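Local coordinates for hypothetical protein PG0816 (Porphyromonas gingivalis, PDB 2APL) that is of unknown function, an all-helical member of the DUF1896 family from an oral bacterium, at residues F12-E26 and A62-D76. Sequence-based numbering, arbitrary orientation.
Sequences FRLKLETYLNEHFPE and ASEVLYQGLHFSRYD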
loop_
_atom_site.group_PDB
_atom_site.type_symbol
_atom_site.label_atom_id
_atom_site.label_comp_id
_atom_site.label_asym_id
_atom_site.label_seq_id
_atom_site.Cartn_x
_atom_site.Cartn_y
_atom_site.Cartn_z
ATOM N N PHE A 12 -10.347 1.348 14.359
ATOM C CA PHE A 12 -9.732 0.513 13.324
ATOM C C PHE A 12 -10.086 1.065 11.942
ATOM O O PHE A 12 -9.228 1.098 11.075
ATOM C CB PHE A 12 -10.176 -0.959 13.432
ATOM C CG PHE A 12 -9.714 -1.622 14.706
ATOM C CD1 PHE A 12 -8.355 -1.559 15.086
ATOM C CD2 PHE A 12 -10.632 -2.310 15.536
ATOM C CE1 PHE A 12 -7.922 -2.173 16.281
ATOM C CE2 PHE A 12 -10.219 -2.899 16.752
ATOM C CZ PHE A 12 -8.875 -2.832 17.124
ATOM N N ARG A 13 -11.344 1.440 11.728
ATOM C CA ARG A 13 -11.721 2.077 10.458
ATOM C C ARG A 13 -10.892 3.330 10.103
ATOM O O ARG A 13 -10.378 3.419 8.999
ATOM C CB ARG A 13 -13.222 2.390 10.370
ATOM C CG ARG A 13 -13.586 2.964 8.963
ATOM C CD ARG A 13 -15.115 3.084 8.729
ATOM N NE ARG A 13 -15.302 3.417 7.322
ATOM C CZ ARG A 13 -15.958 2.647 6.460
ATOM N NH1 ARG A 13 -16.555 1.544 6.890
ATOM N NH2 ARG A 13 -16.049 3.014 5.180
ATOM N N LEU A 14 -10.741 4.261 11.042
ATOM C CA LEU A 14 -9.929 5.438 10.834
ATOM C C LEU A 14 -8.458 5.082 10.491
ATOM O O LEU A 14 -7.904 5.636 9.557
ATOM C CB LEU A 14 -9.997 6.407 12.026
ATOM C CG LEU A 14 -9.355 7.768 11.743
ATOM C CD1 LEU A 14 -9.921 8.431 10.480
ATOM C CD2 LEU A 14 -9.448 8.688 12.961
ATOM N N LYS A 15 -7.857 4.156 11.241
ATOM C CA LYS A 15 -6.479 3.746 10.974
ATOM C C LYS A 15 -6.326 3.201 9.543
ATOM O O LYS A 15 -5.304 3.435 8.891
ATOM C CB LYS A 15 -6.046 2.651 11.956
ATOM C CG LYS A 15 -5.803 3.143 13.403
ATOM C CD LYS A 15 -5.351 1.954 14.300
ATOM C CE LYS A 15 -3.955 1.478 13.959
ATOM N NZ LYS A 15 -3.605 0.423 14.922
ATOM N N LEU A 16 -7.325 2.432 9.084
ATOM C CA LEU A 16 -7.229 1.756 7.787
ATOM C C LEU A 16 -7.488 2.797 6.709
ATOM O O LEU A 16 -6.797 2.837 5.677
ATOM C CB LEU A 16 -8.302 0.639 7.643
ATOM C CG LEU A 16 -8.355 -0.120 6.293
ATOM C CD1 LEU A 16 -6.969 -0.706 5.871
ATOM C CD2 LEU A 16 -9.402 -1.249 6.366
ATOM N N GLU A 17 -8.452 3.682 6.951
ATOM C CA GLU A 17 -8.687 4.758 5.948
ATOM C C GLU A 17 -7.434 5.587 5.723
ATOM O O GLU A 17 -7.024 5.857 4.574
ATOM C CB GLU A 17 -9.873 5.612 6.320
ATOM C CG GLU A 17 -11.232 4.889 6.088
ATOM C CD GLU A 17 -12.362 5.788 6.494
ATOM O OE1 GLU A 17 -12.083 6.917 6.934
ATOM O OE2 GLU A 17 -13.514 5.412 6.371
ATOM N N THR A 18 -6.804 5.983 6.806
ATOM C CA THR A 18 -5.576 6.787 6.736
ATOM C C THR A 18 -4.439 6.026 5.980
ATOM O O THR A 18 -3.778 6.564 5.120
ATOM C CB THR A 18 -5.185 7.220 8.135
ATOM O OG1 THR A 18 -6.251 8.037 8.677
ATOM C CG2 THR A 18 -3.841 8.028 8.132
ATOM N N TYR A 19 -4.256 4.770 6.339
ATOM C CA TYR A 19 -3.217 3.937 5.778
ATOM C C TYR A 19 -3.424 3.777 4.270
ATOM O O TYR A 19 -2.474 3.900 3.510
ATOM C CB TYR A 19 -3.231 2.559 6.479
ATOM C CG TYR A 19 -2.055 1.696 6.040
ATOM C CD1 TYR A 19 -0.835 1.874 6.626
ATOM C CD2 TYR A 19 -2.193 0.678 5.046
ATOM C CE1 TYR A 19 0.270 1.131 6.259
ATOM C CE2 TYR A 19 -1.072 -0.126 4.686
ATOM C CZ TYR A 19 0.165 0.149 5.286
ATOM O OH TYR A 19 1.328 -0.568 5.033
ATOM N N LEU A 20 -4.651 3.490 3.851
ATOM C CA LEU A 20 -4.957 3.406 2.416
ATOM C C LEU A 20 -4.804 4.758 1.693
ATOM O O LEU A 20 -4.219 4.824 0.607
ATOM C CB LEU A 20 -6.359 2.832 2.189
ATOM C CG LEU A 20 -6.573 1.387 2.697
ATOM C CD1 LEU A 20 -8.044 1.021 2.532
ATOM C CD2 LEU A 20 -5.741 0.354 1.915
ATOM N N ASN A 21 -5.273 5.835 2.330
ATOM C CA ASN A 21 -5.132 7.150 1.769
ATOM C C ASN A 21 -3.669 7.408 1.469
ATOM O O ASN A 21 -3.338 7.982 0.396
ATOM C CB ASN A 21 -5.609 8.263 2.700
ATOM C CG ASN A 21 -7.100 8.366 2.791
ATOM O OD1 ASN A 21 -7.875 7.731 2.014
ATOM N ND2 ASN A 21 -7.555 9.106 3.838
ATOM N N GLU A 22 -2.782 6.942 2.355
ATOM C CA GLU A 22 -1.354 7.271 2.144
ATOM C C GLU A 22 -0.641 6.329 1.164
ATOM O O GLU A 22 0.210 6.758 0.422
ATOM C CB GLU A 22 -0.589 7.253 3.483
ATOM C CG GLU A 22 -1.075 8.323 4.486
ATOM C CD GLU A 22 -0.502 8.131 5.918
ATOM O OE1 GLU A 22 -0.271 6.957 6.335
ATOM O OE2 GLU A 22 -0.309 9.159 6.628
ATOM N N HIS A 23 -0.999 5.053 1.187
ATOM C CA HIS A 23 -0.148 3.992 0.636
ATOM C C HIS A 23 -0.824 3.245 -0.527
ATOM O O HIS A 23 -0.159 2.574 -1.317
ATOM C CB HIS A 23 0.190 2.961 1.738
ATOM C CG HIS A 23 1.029 3.517 2.849
ATOM N ND1 HIS A 23 2.341 3.911 2.669
ATOM C CD2 HIS A 23 0.726 3.801 4.142
ATOM C CE1 HIS A 23 2.817 4.381 3.811
ATOM N NE2 HIS A 23 1.857 4.332 4.716
ATOM N N PHE A 24 -2.159 3.299 -0.559
ATOM C CA PHE A 24 -2.952 2.639 -1.610
ATOM C C PHE A 24 -4.087 3.559 -2.045
ATOM O O PHE A 24 -5.278 3.192 -1.909
ATOM C CB PHE A 24 -3.523 1.331 -1.085
ATOM C CG PHE A 24 -2.484 0.340 -0.680
ATOM C CD1 PHE A 24 -2.047 -0.650 -1.577
ATOM C CD2 PHE A 24 -1.960 0.359 0.609
ATOM C CE1 PHE A 24 -1.100 -1.586 -1.206
ATOM C CE2 PHE A 24 -1.006 -0.632 1.000
ATOM C CZ PHE A 24 -0.588 -1.594 0.101
ATOM N N PRO A 25 -3.733 4.788 -2.519
ATOM C CA PRO A 25 -4.790 5.765 -2.799
ATOM C C PRO A 25 -5.822 5.179 -3.752
ATOM O O PRO A 25 -6.984 5.525 -3.654
ATOM C CB PRO A 25 -4.051 6.962 -3.408
ATOM C CG PRO A 25 -2.653 6.435 -3.789
ATOM C CD PRO A 25 -2.386 5.341 -2.784
ATOM N N GLU A 26 -5.401 4.277 -4.617
ATOM C CA GLU A 26 -6.304 3.645 -5.574
ATOM C C GLU A 26 -7.376 2.763 -4.952
ATOM O O GLU A 26 -8.442 2.540 -5.569
ATOM C CB GLU A 26 -5.512 2.844 -6.652
ATOM C CG GLU A 26 -4.746 1.588 -6.140
ATOM C CD GLU A 26 -3.414 1.909 -5.398
ATOM O OE1 GLU A 26 -2.995 3.104 -5.357
ATOM O OE2 GLU A 26 -2.808 0.952 -4.843
ATOM N N ALA A 62 -5.116 -7.024 16.486
ATOM C CA ALA A 62 -6.146 -6.507 15.564
ATOM C C ALA A 62 -5.580 -5.584 14.444
ATOM O O ALA A 62 -6.057 -5.614 13.301
ATOM C CB ALA A 62 -7.218 -5.778 16.318
ATOM N N SER A 63 -4.594 -4.753 14.798
ATOM C CA SER A 63 -3.907 -3.928 13.829
ATOM C C SER A 63 -3.122 -4.760 12.820
ATOM O O SER A 63 -3.115 -4.402 11.642
ATOM C CB SER A 63 -3.025 -2.910 14.534
ATOM O OG SER A 63 -3.904 -2.046 15.249
ATOM N N GLU A 64 -2.521 -5.885 13.258
ATOM C CA GLU A 64 -1.807 -6.788 12.319
ATOM C C GLU A 64 -2.813 -7.363 11.316
ATOM O O GLU A 64 -2.500 -7.460 10.113
ATOM C CB GLU A 64 -1.092 -7.940 13.053
ATOM C CG GLU A 64 -0.255 -7.461 14.237
ATOM C CD GLU A 64 1.237 -7.523 14.006
ATOM O OE1 GLU A 64 1.691 -7.032 12.926
ATOM O OE2 GLU A 64 1.957 -8.057 14.911
ATOM N N VAL A 65 -4.026 -7.693 11.815
ATOM C CA VAL A 65 -5.164 -8.136 10.986
ATOM C C VAL A 65 -5.602 -7.041 9.982
ATOM O O VAL A 65 -5.782 -7.278 8.755
ATOM C CB VAL A 65 -6.372 -8.598 11.890
ATOM C CG1 VAL A 65 -7.609 -8.934 11.058
ATOM C CG2 VAL A 65 -5.945 -9.948 12.643
ATOM N N LEU A 66 -5.745 -5.849 10.524
ATOM C CA LEU A 66 -6.127 -4.695 9.706
ATOM C C LEU A 66 -5.225 -4.515 8.464
ATOM O O LEU A 66 -5.708 -4.291 7.353
ATOM C CB LEU A 66 -6.079 -3.456 10.599
ATOM C CG LEU A 66 -6.855 -2.230 10.144
ATOM C CD1 LEU A 66 -8.372 -2.567 10.259
ATOM C CD2 LEU A 66 -6.451 -1.004 11.008
ATOM N N TYR A 67 -3.916 -4.640 8.675
ATOM C CA TYR A 67 -2.880 -4.335 7.685
ATOM C C TYR A 67 -2.368 -5.511 6.881
ATOM O O TYR A 67 -1.557 -5.337 5.949
ATOM C CB TYR A 67 -1.698 -3.649 8.381
ATOM C CG TYR A 67 -2.014 -2.282 9.001
ATOM C CD1 TYR A 67 -2.775 -1.327 8.316
ATOM C CD2 TYR A 67 -1.547 -1.954 10.277
ATOM C CE1 TYR A 67 -3.073 -0.066 8.899
ATOM C CE2 TYR A 67 -1.843 -0.703 10.866
ATOM C CZ TYR A 67 -2.569 0.239 10.146
ATOM O OH TYR A 67 -2.819 1.468 10.723
ATOM N N GLN A 68 -2.843 -6.701 7.239
ATOM C CA GLN A 68 -2.457 -7.942 6.599
ATOM C C GLN A 68 -2.538 -7.872 5.051
ATOM O O GLN A 68 -3.580 -7.521 4.511
ATOM C CB GLN A 68 -3.399 -9.036 7.130
ATOM C CG GLN A 68 -3.722 -10.082 6.138
ATOM C CD GLN A 68 -2.600 -10.977 6.054
ATOM O OE1 GLN A 68 -1.988 -11.260 7.094
ATOM N NE2 GLN A 68 -2.247 -11.427 4.826
ATOM N N GLY A 69 -1.442 -8.245 4.377
ATOM C CA GLY A 69 -1.363 -8.265 2.887
ATOM C C GLY A 69 -1.312 -6.867 2.296
ATOM O O GLY A 69 -1.315 -6.708 1.091
ATOM N N LEU A 70 -1.267 -5.836 3.134
ATOM C CA LEU A 70 -1.161 -4.472 2.651
ATOM C C LEU A 70 0.195 -3.837 2.996
ATOM O O LEU A 70 0.340 -2.642 2.928
ATOM C CB LEU A 70 -2.279 -3.604 3.229
ATOM C CG LEU A 70 -3.719 -3.984 2.841
ATOM C CD1 LEU A 70 -4.622 -3.137 3.731
ATOM C CD2 LEU A 70 -3.977 -3.734 1.309
ATOM N N HIS A 71 1.192 -4.646 3.342
ATOM C CA HIS A 71 2.531 -4.109 3.620
ATOM C C HIS A 71 3.328 -3.693 2.414
ATOM O O HIS A 71 4.138 -2.756 2.529
ATOM C CB HIS A 71 3.336 -5.079 4.489
ATOM C CG HIS A 71 2.733 -5.303 5.842
ATOM N ND1 HIS A 71 3.468 -5.226 7.004
ATOM C CD2 HIS A 71 1.462 -5.582 6.218
ATOM C CE1 HIS A 71 2.669 -5.435 8.042
ATOM N NE2 HIS A 71 1.447 -5.659 7.590
ATOM N N PHE A 72 3.134 -4.379 1.273
ATOM C CA PHE A 72 3.814 -3.961 0.052
ATOM C C PHE A 72 2.896 -3.089 -0.813
ATOM O O PHE A 72 1.734 -3.450 -1.100
ATOM C CB PHE A 72 4.427 -5.127 -0.775
ATOM C CG PHE A 72 5.219 -4.643 -1.988
ATOM C CD1 PHE A 72 6.582 -4.335 -1.866
ATOM C CD2 PHE A 72 4.572 -4.395 -3.183
ATOM C CE1 PHE A 72 7.296 -3.825 -2.959
ATOM C CE2 PHE A 72 5.249 -3.866 -4.277
ATOM C CZ PHE A 72 6.626 -3.608 -4.186
ATOM N N SER A 73 3.435 -1.933 -1.188
ATOM C CA SER A 73 2.669 -0.933 -1.897
ATOM C C SER A 73 3.357 -0.653 -3.235
ATOM O O SER A 73 4.488 -0.101 -3.273
ATOM C CB SER A 73 2.564 0.341 -1.063
ATOM O OG SER A 73 2.018 1.405 -1.836
ATOM N N ARG A 74 2.671 -1.001 -4.317
ATOM C CA ARG A 74 3.123 -0.577 -5.683
ATOM C C ARG A 74 3.233 0.937 -5.809
ATOM O O ARG A 74 4.213 1.421 -6.335
ATOM C CB ARG A 74 2.227 -1.159 -6.770
ATOM C CG ARG A 74 2.272 -2.717 -6.744
ATOM C CD ARG A 74 1.354 -3.335 -7.794
ATOM N NE ARG A 74 -0.024 -2.893 -7.559
ATOM C CZ ARG A 74 -1.007 -2.926 -8.465
ATOM N NH1 ARG A 74 -0.798 -3.426 -9.706
ATOM N NH2 ARG A 74 -2.200 -2.455 -8.132
ATOM N N TYR A 75 2.222 1.660 -5.306
ATOM C CA TYR A 75 2.250 3.121 -5.296
ATOM C C TYR A 75 3.502 3.672 -4.637
ATOM O O TYR A 75 4.220 4.454 -5.270
ATOM C CB TYR A 75 0.999 3.696 -4.670
ATOM C CG TYR A 75 1.081 5.189 -4.401
ATOM C CD1 TYR A 75 0.764 6.111 -5.407
ATOM C CD2 TYR A 75 1.524 5.681 -3.155
ATOM C CE1 TYR A 75 0.884 7.507 -5.183
ATOM C CE2 TYR A 75 1.616 7.075 -2.906
ATOM C CZ TYR A 75 1.277 7.959 -3.915
ATOM O OH TYR A 75 1.364 9.299 -3.704
ATOM N N ASP A 76 3.779 3.245 -3.401
ATOM C CA ASP A 76 4.981 3.666 -2.681
ATOM C C ASP A 76 6.274 3.321 -3.439
ATOM O O ASP A 76 7.240 4.092 -3.418
ATOM C CB ASP A 76 5.037 3.023 -1.269
ATOM C CG ASP A 76 4.051 3.667 -0.254
ATOM O OD1 ASP A 76 3.368 4.671 -0.585
ATOM O OD2 ASP A 76 3.958 3.143 0.900
HETATM O O HOH W 1 -3.111 4.065 9.863
HETATM O O HOH W 2 -0.330 0.780 -4.039
#
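Phe24, the first residue beyond helix 3-23 to leave helical geometry, inserts its ring between Leu70 and Ser73 in this all-helical DUF1896 fold, where helix 3-23 packs along both the end of helix 55-67 and the linker into helix 74-85. Leu70 CD2 lies over one face, 4.3 Å from the centroid of the Phe24 ring and close to its normal, and Ser73 CB covers the opposite face, both CH-pi contacts; Phe72 O meets the ring edge. Ser73 is the N-cap of helix 74-85. Its OG swings opposite its own backbone N, where it accepts from Asp76 N in a nearly straight bond (172°). The same Ser73 OG donates to His23 O at 2.5 Å, in the carbonyl plane. The cap therefore ties the start of one helix to the end of another. Pro25 CG sits over the centre of the Tyr75 ring, whose side chain also touches helix 94-103.

Toward the end of helix 55-67, the Tyr19 and Tyr67 rings meet obliquely, with planes 44° apart. Tyr19 OH donates to Leu70 O at 3.1 Å from above the carbonyl plane, while a water links Lys15 O with Tyr67 OH. Leu66 CD1 lies 4.0 Å from Phe12 CB, and Leu66 CG packs on Leu16 CB. The Lys15 chain bends at chi3, so that NZ donates a hydrogen bond to Ser63 OG, at 2.5 Å. At the other end, His23 ND1 donates a hydrogen bond to the syn lone pair of Asp76 OD2 at 2.5 Å, the ring and carboxylate planes standing 76° apart.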